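Local coordinates for protein putative peptidase (PDB 3CE2) that probably hydrolyses small bioactive peptides as a zinc-dependent oligopeptidase of the M3B family, at residues Lys289-Ser300 and Leu504-Ile513; Ile543-Leu553 and Pro591-Ile599. One frame throughout, in Å; residues are numbered along the deposited sequence.

Interaction 1 (Lys289-Ser300 and Leu504-Ile513); sequences KKNSSLITKYFS and LQNEFYGEII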
loop_
_atom_site.group_PDB
_atom_site.type_symbol
_atom_site.label_atom_id
_atom_site.label_comp_id
_atom_site.label_asym_id
_atom_site.label_seq_id
_atom_site.Cartn_x
_atom_site.Cartn_y
_atom_site.Cartn_z
ATOM N N LYS A 289 7.431 19.665 6.115
ATOM C CA LYS A 289 8.580 20.550 5.891
ATOM C C LYS A 289 8.962 21.331 7.145
ATOM O O LYS A 289 10.140 21.449 7.458
ATOM C CB LYS A 289 8.301 21.541 4.770
ATOM C CG LYS A 289 8.304 20.926 3.397
ATOM C CD LYS A 289 8.041 21.978 2.322
ATOM C CE LYS A 289 7.942 21.324 0.952
ATOM N NZ LYS A 289 7.853 22.346 -0.129
ATOM N N LYS A 290 7.977 21.872 7.863
ATOM C CA LYS A 290 8.292 22.582 9.094
ATOM C C LYS A 290 8.855 21.670 10.174
ATOM O O LYS A 290 9.315 22.173 11.193
ATOM C CB LYS A 290 7.092 23.327 9.653
ATOM C CG LYS A 290 6.643 24.549 8.861
ATOM C CD LYS A 290 5.454 25.148 9.570
ATOM C CE LYS A 290 4.386 25.585 8.590
ATOM N NZ LYS A 290 3.014 25.235 9.079
ATOM N N ASN A 291 8.820 20.345 9.979
ATOM C CA ASN A 291 9.457 19.448 10.945
ATOM C C ASN A 291 10.704 18.790 10.423
ATOM O O ASN A 291 11.221 17.830 11.039
ATOM C CB ASN A 291 8.507 18.400 11.473
ATOM C CG ASN A 291 7.341 19.008 12.221
ATOM O OD1 ASN A 291 7.290 18.977 13.446
ATOM N ND2 ASN A 291 6.404 19.579 11.481
ATOM N N SER A 292 11.210 19.349 9.321
ATOM C CA SER A 292 12.491 18.942 8.753
ATOM C C SER A 292 13.529 18.736 9.833
ATOM O O SER A 292 14.383 17.834 9.721
ATOM C CB SER A 292 12.994 19.925 7.683
ATOM O OG SER A 292 12.581 21.272 7.905
ATOM N N SER A 293 13.445 19.545 10.893
ATOM C CA SER A 293 14.406 19.441 11.996
ATOM C C SER A 293 14.463 18.021 12.555
ATOM O O SER A 293 15.477 17.595 13.109
ATOM C CB SER A 293 14.107 20.454 13.104
ATOM O OG SER A 293 12.795 20.280 13.629
ATOM N N LEU A 294 13.379 17.271 12.398
ATOM C CA LEU A 294 13.396 15.918 12.917
ATOM C C LEU A 294 14.349 15.060 12.104
ATOM O O LEU A 294 15.043 14.215 12.648
ATOM C CB LEU A 294 11.990 15.323 12.977
ATOM C CG LEU A 294 11.255 15.586 14.296
ATOM C CD1 LEU A 294 10.138 14.615 14.469
ATOM C CD2 LEU A 294 12.181 15.466 15.486
ATOM N N ILE A 295 14.407 15.302 10.799
ATOM C CA ILE A 295 15.401 14.653 9.962
ATOM C C ILE A 295 16.772 15.057 10.489
ATOM O O ILE A 295 17.594 14.200 10.824
ATOM C CB ILE A 295 15.239 15.041 8.455
ATOM C CG1 ILE A 295 13.973 14.429 7.866
ATOM C CG2 ILE A 295 16.412 14.576 7.614
ATOM C CD1 ILE A 295 13.567 15.094 6.579
ATOM N N THR A 296 17.007 16.361 10.599
ATOM C CA THR A 296 18.292 16.840 11.101
ATOM C C THR A 296 18.691 16.113 12.383
ATOM O O THR A 296 19.794 15.593 12.470
ATOM C CB THR A 296 18.253 18.322 11.384
ATOM O OG1 THR A 296 17.579 18.997 10.314
ATOM C CG2 THR A 296 19.629 18.844 11.508
ATOM N N LYS A 297 17.798 16.044 13.367
ATOM C CA LYS A 297 18.142 15.366 14.630
ATOM C C LYS A 297 18.607 13.945 14.408
ATOM O O LYS A 297 19.704 13.580 14.828
ATOM C CB LYS A 297 16.965 15.339 15.612
ATOM C CG LYS A 297 17.008 16.400 16.686
ATOM C CD LYS A 297 15.664 16.493 17.419
ATOM C CE LYS A 297 15.679 17.584 18.503
ATOM N NZ LYS A 297 14.309 18.080 18.811
ATOM N N TYR A 298 17.761 13.153 13.744
ATOM C CA TYR A 298 17.984 11.713 13.602
ATOM C C TYR A 298 19.260 11.404 12.873
ATOM O O TYR A 298 20.056 10.609 13.360
ATOM C CB TYR A 298 16.827 11.011 12.874
ATOM C CG TYR A 298 17.086 9.532 12.633
ATOM C CD1 TYR A 298 17.524 8.701 13.672
ATOM C CD2 TYR A 298 16.892 8.959 11.368
ATOM C CE1 TYR A 298 17.761 7.341 13.463
ATOM C CE2 TYR A 298 17.129 7.596 11.145
ATOM C CZ TYR A 298 17.560 6.799 12.199
ATOM O OH TYR A 298 17.780 5.466 11.991
ATOM N N PHE A 299 19.454 12.028 11.711
ATOM C CA PHE A 299 20.668 11.807 10.933
ATOM C C PHE A 299 21.977 12.180 11.639
ATOM O O PHE A 299 22.981 11.508 11.437
ATOM C CB PHE A 299 20.581 12.465 9.559
ATOM C CG PHE A 299 19.601 11.803 8.629
ATOM C CD1 PHE A 299 19.049 10.556 8.942
ATOM C CD2 PHE A 299 19.258 12.404 7.420
ATOM C CE1 PHE A 299 18.142 9.925 8.088
ATOM C CE2 PHE A 299 18.346 11.786 6.545
ATOM C CZ PHE A 299 17.786 10.538 6.887
ATOM N N SER A 300 21.995 13.220 12.474
ATOM C CA SER A 300 23.249 13.549 13.174
ATOM C C SER A 300 23.583 12.461 14.168
ATOM O O SER A 300 24.755 12.150 14.399
ATOM C CB SER A 300 23.164 14.863 13.930
ATOM O OG SER A 300 22.089 15.624 13.454
ATOM N N LEU A 504 13.884 21.128 -3.085
ATOM C CA LEU A 504 13.186 20.229 -2.188
ATOM C C LEU A 504 14.149 19.430 -1.327
ATOM O O LEU A 504 13.966 19.343 -0.108
ATOM C CB LEU A 504 12.248 19.294 -2.948
ATOM C CG LEU A 504 10.765 19.644 -3.022
ATOM C CD1 LEU A 504 10.547 21.117 -3.360
ATOM C CD2 LEU A 504 10.099 18.750 -4.066
ATOM N N GLN A 505 15.180 18.851 -1.933
ATOM C CA GLN A 505 16.124 18.071 -1.125
ATOM C C GLN A 505 16.668 18.974 -0.057
ATOM O O GLN A 505 17.030 18.551 1.044
ATOM C CB GLN A 505 17.271 17.551 -1.967
ATOM C CG GLN A 505 16.844 16.459 -2.931
ATOM C CD GLN A 505 17.950 16.085 -3.858
ATOM O OE1 GLN A 505 18.286 16.849 -4.754
ATOM N NE2 GLN A 505 18.543 14.918 -3.649
ATOM N N ASN A 506 16.696 20.245 -0.395
ATOM C CA ASN A 506 17.231 21.218 0.491
ATOM C C ASN A 506 16.319 21.526 1.649
ATOM O O ASN A 506 16.756 21.487 2.791
ATOM C CB ASN A 506 17.549 22.474 -0.277
ATOM C CG ASN A 506 18.933 22.905 -0.031
ATOM O OD1 ASN A 506 19.251 23.362 1.065
ATOM N ND2 ASN A 506 19.807 22.691 -1.017
ATOM N N GLU A 507 15.054 21.818 1.362
ATOM C CA GLU A 507 14.068 22.030 2.429
ATOM C C GLU A 507 14.052 20.866 3.415
ATOM O O GLU A 507 13.766 21.062 4.586
ATOM C CB GLU A 507 12.652 22.298 1.873
ATOM C CG GLU A 507 12.567 23.518 0.962
ATOM C CD GLU A 507 11.149 23.810 0.455
ATOM O OE1 GLU A 507 10.300 24.201 1.288
ATOM O OE2 GLU A 507 10.881 23.672 -0.775
ATOM N N PHE A 508 14.377 19.661 2.965
ATOM C CA PHE A 508 14.264 18.514 3.847
ATOM C C PHE A 508 15.577 18.157 4.473
ATOM O O PHE A 508 15.637 17.766 5.626
ATOM C CB PHE A 508 13.739 17.295 3.098
ATOM C CG PHE A 508 12.267 17.337 2.824
ATOM C CD1 PHE A 508 11.383 16.610 3.595
ATOM C CD2 PHE A 508 11.763 18.094 1.794
ATOM C CE1 PHE A 508 10.023 16.660 3.349
ATOM C CE2 PHE A 508 10.398 18.126 1.533
ATOM C CZ PHE A 508 9.536 17.411 2.319
ATOM N N TYR A 509 16.648 18.286 3.714
ATOM C CA TYR A 509 17.877 17.658 4.125
ATOM C C TYR A 509 19.004 18.644 4.258
ATOM O O TYR A 509 20.112 18.265 4.667
ATOM C CB TYR A 509 18.254 16.599 3.091
ATOM C CG TYR A 509 17.265 15.462 2.986
ATOM C CD1 TYR A 509 17.122 14.542 4.019
ATOM C CD2 TYR A 509 16.486 15.302 1.851
ATOM C CE1 TYR A 509 16.229 13.491 3.926
ATOM C CE2 TYR A 509 15.575 14.272 1.755
ATOM C CZ TYR A 509 15.454 13.362 2.788
ATOM O OH TYR A 509 14.533 12.337 2.683
ATOM N N GLY A 510 18.723 19.902 3.902
ATOM C CA GLY A 510 19.714 20.992 3.886
ATOM C C GLY A 510 20.564 21.168 5.139
ATOM O O GLY A 510 21.771 21.402 5.055
ATOM N N GLU A 511 19.952 21.051 6.309
ATOM C CA GLU A 511 20.708 21.255 7.533
ATOM C C GLU A 511 21.594 20.087 7.906
ATOM O O GLU A 511 22.288 20.157 8.904
ATOM C CB GLU A 511 19.782 21.575 8.719
ATOM C CG GLU A 511 18.962 22.852 8.555
ATOM C CD GLU A 511 19.805 24.033 8.092
ATOM O OE1 GLU A 511 20.609 24.553 8.899
ATOM O OE2 GLU A 511 19.662 24.442 6.917
ATOM N N ILE A 512 21.578 18.991 7.164
ATOM C CA ILE A 512 22.359 17.843 7.645
ATOM C C ILE A 512 23.140 17.134 6.551
ATOM O O ILE A 512 24.237 16.643 6.791
ATOM C CB ILE A 512 21.475 16.825 8.417
ATOM C CG1 ILE A 512 22.303 15.676 8.981
ATOM C CG2 ILE A 512 20.386 16.260 7.504
ATOM C CD1 ILE A 512 23.557 16.097 9.728
ATOM N N ILE A 513 22.565 17.073 5.352
ATOM C CA ILE A 513 23.134 16.273 4.271
ATOM C C ILE A 513 24.114 17.088 3.448
ATOM O O ILE A 513 23.836 18.236 3.084
ATOM C CB ILE A 513 22.025 15.715 3.323
ATOM C CG1 ILE A 513 21.137 14.719 4.066
ATOM C CG2 ILE A 513 22.656 14.999 2.125
ATOM C CD1 ILE A 513 21.803 13.378 4.251
#

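Interaction 2 (Ile543-Leu553 and Pro591-Ile599); sequences IAALCFLEKIL and PIQKAFCFI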
loop_
_atom_site.group_PDB
_atom_site.type_symbol
_atom_site.label_atom_id
_atom_site.label_comp_id
_atom_site.label_asym_id
_atom_site.label_seq_id
_atom_site.Cartn_x
_atom_site.Cartn_y
_atom_site.Cartn_z
ATOM N N ILE A 543 1.269 8.030 9.473
ATOM C CA ILE A 543 0.826 9.019 10.444
ATOM C C ILE A 543 -0.357 8.465 11.245
ATOM O O ILE A 543 -0.362 8.483 12.476
ATOM C CB ILE A 543 0.513 10.360 9.766
ATOM C CG1 ILE A 543 1.824 11.059 9.426
ATOM C CG2 ILE A 543 -0.309 11.255 10.655
ATOM C CD1 ILE A 543 1.675 12.124 8.371
ATOM N N ALA A 544 -1.345 7.912 10.560
ATOM C CA ALA A 544 -2.509 7.385 11.276
ATOM C C ALA A 544 -2.127 6.244 12.213
ATOM O O ALA A 544 -2.631 6.173 13.338
ATOM C CB ALA A 544 -3.555 6.930 10.312
ATOM N N ALA A 545 -1.255 5.345 11.744
ATOM C CA ALA A 545 -0.854 4.174 12.533
ATOM C C ALA A 545 -0.142 4.635 13.798
ATOM O O ALA A 545 -0.422 4.142 14.894
ATOM C CB ALA A 545 0.056 3.277 11.725
ATOM N N LEU A 546 0.771 5.598 13.632
ATOM C CA LEU A 546 1.537 6.119 14.741
ATOM C C LEU A 546 0.668 6.885 15.738
ATOM O O LEU A 546 0.872 6.795 16.947
ATOM C CB LEU A 546 2.663 7.000 14.223
ATOM C CG LEU A 546 3.774 6.240 13.516
ATOM C CD1 LEU A 546 4.840 7.211 13.182
ATOM C CD2 LEU A 546 4.331 5.141 14.392
ATOM N N CYS A 547 -0.306 7.622 15.223
ATOM C CA CYS A 547 -1.278 8.317 16.055
ATOM C C CYS A 547 -2.084 7.356 16.901
ATOM O O CYS A 547 -2.076 7.439 18.123
ATOM C CB CYS A 547 -2.223 9.130 15.182
ATOM S SG CYS A 547 -3.492 10.042 16.093
ATOM N N PHE A 548 -2.786 6.437 16.256
ATOM C CA PHE A 548 -3.523 5.387 16.964
ATOM C C PHE A 548 -2.665 4.710 18.001
ATOM O O PHE A 548 -3.068 4.527 19.148
ATOM C CB PHE A 548 -3.972 4.343 15.974
ATOM C CG PHE A 548 -5.289 4.634 15.355
ATOM C CD1 PHE A 548 -6.377 4.961 16.148
ATOM C CD2 PHE A 548 -5.460 4.537 13.997
ATOM C CE1 PHE A 548 -7.604 5.210 15.581
ATOM C CE2 PHE A 548 -6.679 4.775 13.422
ATOM C CZ PHE A 548 -7.747 5.121 14.205
ATOM N N LEU A 549 -1.460 4.353 17.599
ATOM C CA LEU A 549 -0.552 3.638 18.499
ATOM C C LEU A 549 -0.146 4.459 19.732
ATOM O O LEU A 549 -0.162 3.958 20.864
ATOM C CB LEU A 549 0.685 3.146 17.728
ATOM C CG LEU A 549 1.684 2.394 18.586
ATOM C CD1 LEU A 549 1.020 1.217 19.297
ATOM C CD2 LEU A 549 2.874 1.946 17.752
ATOM N N GLU A 550 0.211 5.721 19.514
ATOM C CA GLU A 550 0.636 6.594 20.606
ATOM C C GLU A 550 -0.476 6.746 21.654
ATOM O O GLU A 550 -0.228 6.612 22.850
ATOM C CB GLU A 550 1.052 7.952 20.051
ATOM C CG GLU A 550 1.497 8.977 21.102
ATOM C CD GLU A 550 2.922 8.759 21.596
ATOM O OE1 GLU A 550 3.513 7.683 21.322
ATOM O OE2 GLU A 550 3.451 9.678 22.257
ATOM N N LYS A 551 -1.700 6.995 21.201
ATOM C CA LYS A 551 -2.837 7.066 22.097
ATOM C C LYS A 551 -2.988 5.773 22.888
ATOM O O LYS A 551 -3.287 5.801 24.080
ATOM C CB LYS A 551 -4.120 7.352 21.322
ATOM C CG LYS A 551 -4.167 8.726 20.680
ATOM C CD LYS A 551 -5.479 8.980 19.902
ATOM C CE LYS A 551 -5.633 10.484 19.662
ATOM N NZ LYS A 551 -6.330 10.835 18.394
ATOM N N ILE A 552 -2.769 4.636 22.232
ATOM C CA ILE A 552 -2.967 3.366 22.900
ATOM C C ILE A 552 -1.878 3.148 23.935
ATOM O O ILE A 552 -2.155 2.680 25.033
ATOM C CB ILE A 552 -3.015 2.188 21.899
ATOM C CG1 ILE A 552 -4.364 2.156 21.194
ATOM C CG2 ILE A 552 -2.751 0.840 22.607
ATOM C CD1 ILE A 552 -4.306 1.508 19.827
ATOM N N LEU A 553 -0.633 3.476 23.606
ATOM C CA LEU A 553 0.442 3.266 24.596
ATOM C C LEU A 553 0.371 4.223 25.805
ATOM O O LEU A 553 1.033 4.015 26.804
ATOM C CB LEU A 553 1.822 3.314 23.949
ATOM C CG LEU A 553 2.080 2.251 22.884
ATOM C CD1 LEU A 553 3.277 2.630 21.966
ATOM C CD2 LEU A 553 2.264 0.874 23.531
ATOM N N PRO A 591 -3.570 14.458 14.483
ATOM C CA PRO A 591 -2.974 13.161 14.238
ATOM C C PRO A 591 -1.484 13.285 13.904
ATOM O O PRO A 591 -0.669 12.521 14.426
ATOM C CB PRO A 591 -3.768 12.638 13.036
ATOM C CG PRO A 591 -5.068 13.350 13.132
ATOM C CD PRO A 591 -4.688 14.724 13.567
ATOM N N ILE A 592 -1.111 14.241 13.063
ATOM C CA ILE A 592 0.305 14.344 12.736
ATOM C C ILE A 592 1.177 14.757 13.926
ATOM O O ILE A 592 2.343 14.378 14.007
ATOM C CB ILE A 592 0.582 15.215 11.522
ATOM C CG1 ILE A 592 1.985 14.893 11.011
ATOM C CG2 ILE A 592 0.401 16.669 11.876
ATOM C CD1 ILE A 592 2.365 15.566 9.714
ATOM N N GLN A 593 0.608 15.490 14.871
ATOM C CA GLN A 593 1.366 15.867 16.053
ATOM C C GLN A 593 1.577 14.675 16.958
ATOM O O GLN A 593 2.645 14.527 17.572
ATOM C CB GLN A 593 0.682 17.005 16.793
ATOM C CG GLN A 593 0.754 18.292 16.014
ATOM C CD GLN A 593 0.379 19.493 16.852
ATOM O OE1 GLN A 593 -0.644 19.490 17.542
ATOM N NE2 GLN A 593 1.214 20.538 16.795
ATOM N N LYS A 594 0.571 13.806 17.018
ATOM C CA LYS A 594 0.697 12.568 17.789
ATOM C C LYS A 594 1.764 11.657 17.162
ATOM O O LYS A 594 2.526 10.978 17.860
ATOM C CB LYS A 594 -0.653 11.850 17.875
ATOM C CG LYS A 594 -1.557 12.304 19.012
ATOM C CD LYS A 594 -0.842 12.085 20.336
ATOM C CE LYS A 594 -1.769 12.142 21.532
ATOM N NZ LYS A 594 -0.951 12.031 22.779
ATOM N N ALA A 595 1.826 11.650 15.836
ATOM C CA ALA A 595 2.842 10.880 15.147
ATOM C C ALA A 595 4.212 11.416 15.514
ATOM O O ALA A 595 5.091 10.671 15.945
ATOM C CB ALA A 595 2.626 10.960 13.641
ATOM N N PHE A 596 4.391 12.720 15.345
ATOM C CA PHE A 596 5.668 13.351 15.656
ATOM C C PHE A 596 6.115 13.117 17.102
ATOM O O PHE A 596 7.305 12.921 17.380
ATOM C CB PHE A 596 5.606 14.839 15.347
ATOM C CG PHE A 596 5.619 15.149 13.884
ATOM C CD1 PHE A 596 6.241 14.308 12.993
ATOM C CD2 PHE A 596 5.060 16.313 13.405
ATOM C CE1 PHE A 596 6.279 14.598 11.647
ATOM C CE2 PHE A 596 5.094 16.613 12.057
ATOM C CZ PHE A 596 5.709 15.738 11.175
ATOM N N CYS A 597 5.157 13.110 18.017
ATOM C CA CYS A 597 5.460 12.780 19.407
ATOM C C CYS A 597 6.135 11.435 19.544
ATOM O O CYS A 597 7.161 11.293 20.203
ATOM C CB CYS A 597 4.190 12.797 20.252
ATOM S SG CYS A 597 3.625 14.477 20.577
ATOM N N PHE A 598 5.531 10.437 18.928
ATOM C CA PHE A 598 6.077 9.102 18.929
ATOM C C PHE A 598 7.510 9.097 18.397
ATOM O O PHE A 598 8.395 8.457 18.961
ATOM C CB PHE A 598 5.197 8.211 18.056
ATOM C CG PHE A 598 5.604 6.777 18.055
ATOM C CD1 PHE A 598 4.935 5.855 18.860
ATOM C CD2 PHE A 598 6.647 6.342 17.253
ATOM C CE1 PHE A 598 5.305 4.526 18.859
ATOM C CE2 PHE A 598 7.030 5.007 17.254
ATOM C CZ PHE A 598 6.363 4.097 18.059
ATOM N N ILE A 599 7.738 9.816 17.308
ATOM C CA ILE A 599 9.040 9.799 16.680
ATOM C C ILE A 599 10.055 10.484 17.589
ATOM O O ILE A 599 11.143 9.953 17.830
ATOM C CB ILE A 599 8.961 10.455 15.302
ATOM C CG1 ILE A 599 8.051 9.619 14.405
ATOM C CG2 ILE A 599 10.311 10.583 14.672
ATOM C CD1 ILE A 599 7.468 10.390 13.284
#

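Interaction 1 (Lys289-Ser300 and Leu504-Ile513)
Phe299 and Tyr509 meet rim to rim: CE2 of Phe299 lies 3.8 Å from CE1 of Tyr509, and each of these atoms sits near the plane of the other ring. Ile512 CG2 also lies at the Phe299 edge, and its CG1 is 3.7 Å from CB of Phe299. CB of Phe508 lies over one face of Tyr509, offset toward the rim; the Tyr509 and Phe313 rings meet edge-to-face. The Phe508 ring receives Ile295 at its edge, with CD1 4.0 Å from the ring's CD1, while Lys289 approaches obliquely, CG to CZ 3.9 Å. Ile295 reaches both aromatics because it forks. With CG2 anti to the backbone N and CG1 beside that N (chi1 -70°), its CD1 goes to Phe508 and its CG2 lies 3.7 Å from CD1 of Tyr509. Tyr509 O accepts from the backbone N of both Ile512 and Ile513, which brings Ile512 against Thr296 and Phe299 of helix 292-300, with Ile513 at the margin. Thr296 CG2 leans on CB of Ile512. Ile513 adds CD1 to the Phe299 ring, and its side chain lies about 6 Å from that of His312, which binds zinc together with Asp310. On the exposed flank the extended chain of Lys289 carries NZ to Glu507, 3.4 Å from both OE1 and OE2: a salt bridge whose two hydrogen bonds are weak. The helices cross at -66°, joined chiefly by apolar packing; the charged pair, long and near solvent, probably contributes modestly.

Interaction 2 (Ile543-Leu553 and Pro591-Ile599)
Ile543 opens the contact by laying its CD1 against CD1 of Ile592 at 3.8 Å, while its CG2 rests on the backbone at CA of Ile592. A turn later, Leu546 divides its work. CB abuts CB of Ala595 at 4.0 Å, CD1 goes to Ile599, and CD2 sits over one face of the Phe598 ring, 4.0 Å from the centroid and 18° off the normal, a CH-pi contact. Cys547 comes closest in the backbone, its CA 4.9 Å from CA of Ala595, the small residue there allowing the approach. Its SG, anti to the backbone N, turns to the neighbouring turn of helix 591-599 and touches CA of Pro591 (3.7 Å) and CB of Lys594. Leu549 sends CD2 to CE1 of Phe598 at 3.7 Å. Glu550, bent at its second torsion, brings OE1 to the ring's edge, 3.4 Å from CD1 of Phe598, with carboxylate and ring planes 71° apart. Its CG touches CD of Lys594, the two chains crossing at about a right angle, and Lys594 NZ goes on to a salt bridge with Glu556. Leu553 completes the surround with CD1 at the ring's edge. Phe598 is thus a knob in a hole formed by Leu546, Leu549, Glu550 and Leu553, a single knob-into-hole contact between two helices that cross at 72°, their axes 7.6 Å apart. It belongs to the largely helical M3 peptidase body: helix 536-553 also packs on helix 431-447, which directly follows the zinc ligand Glu430.

How the interactions relate
Interaction 2 is the more deeply set, with nine of its fourteen touching residues buried, whereas interaction 1 lies farther from the chain's centre, half of it at or near the surface. They share no helix, yet abut: Leu294 of 289-300 packs against Phe596 and Ile599 of 591-599, so helix 590-607 touches helix 292-306 on one flank and helix 536-553 on another. Helix 451-487 contributes side-chain contacts to both. Aromatic rings meet mostly at their edges in interaction 1, whereas Phe598 in interaction 2 has a leucine methyl over one face as well as neighbours at its edge. Interaction 1 pairs lysine and glutamate directly; Lys594 of interaction 2 forms its salt bridge with Glu556, outside the contact.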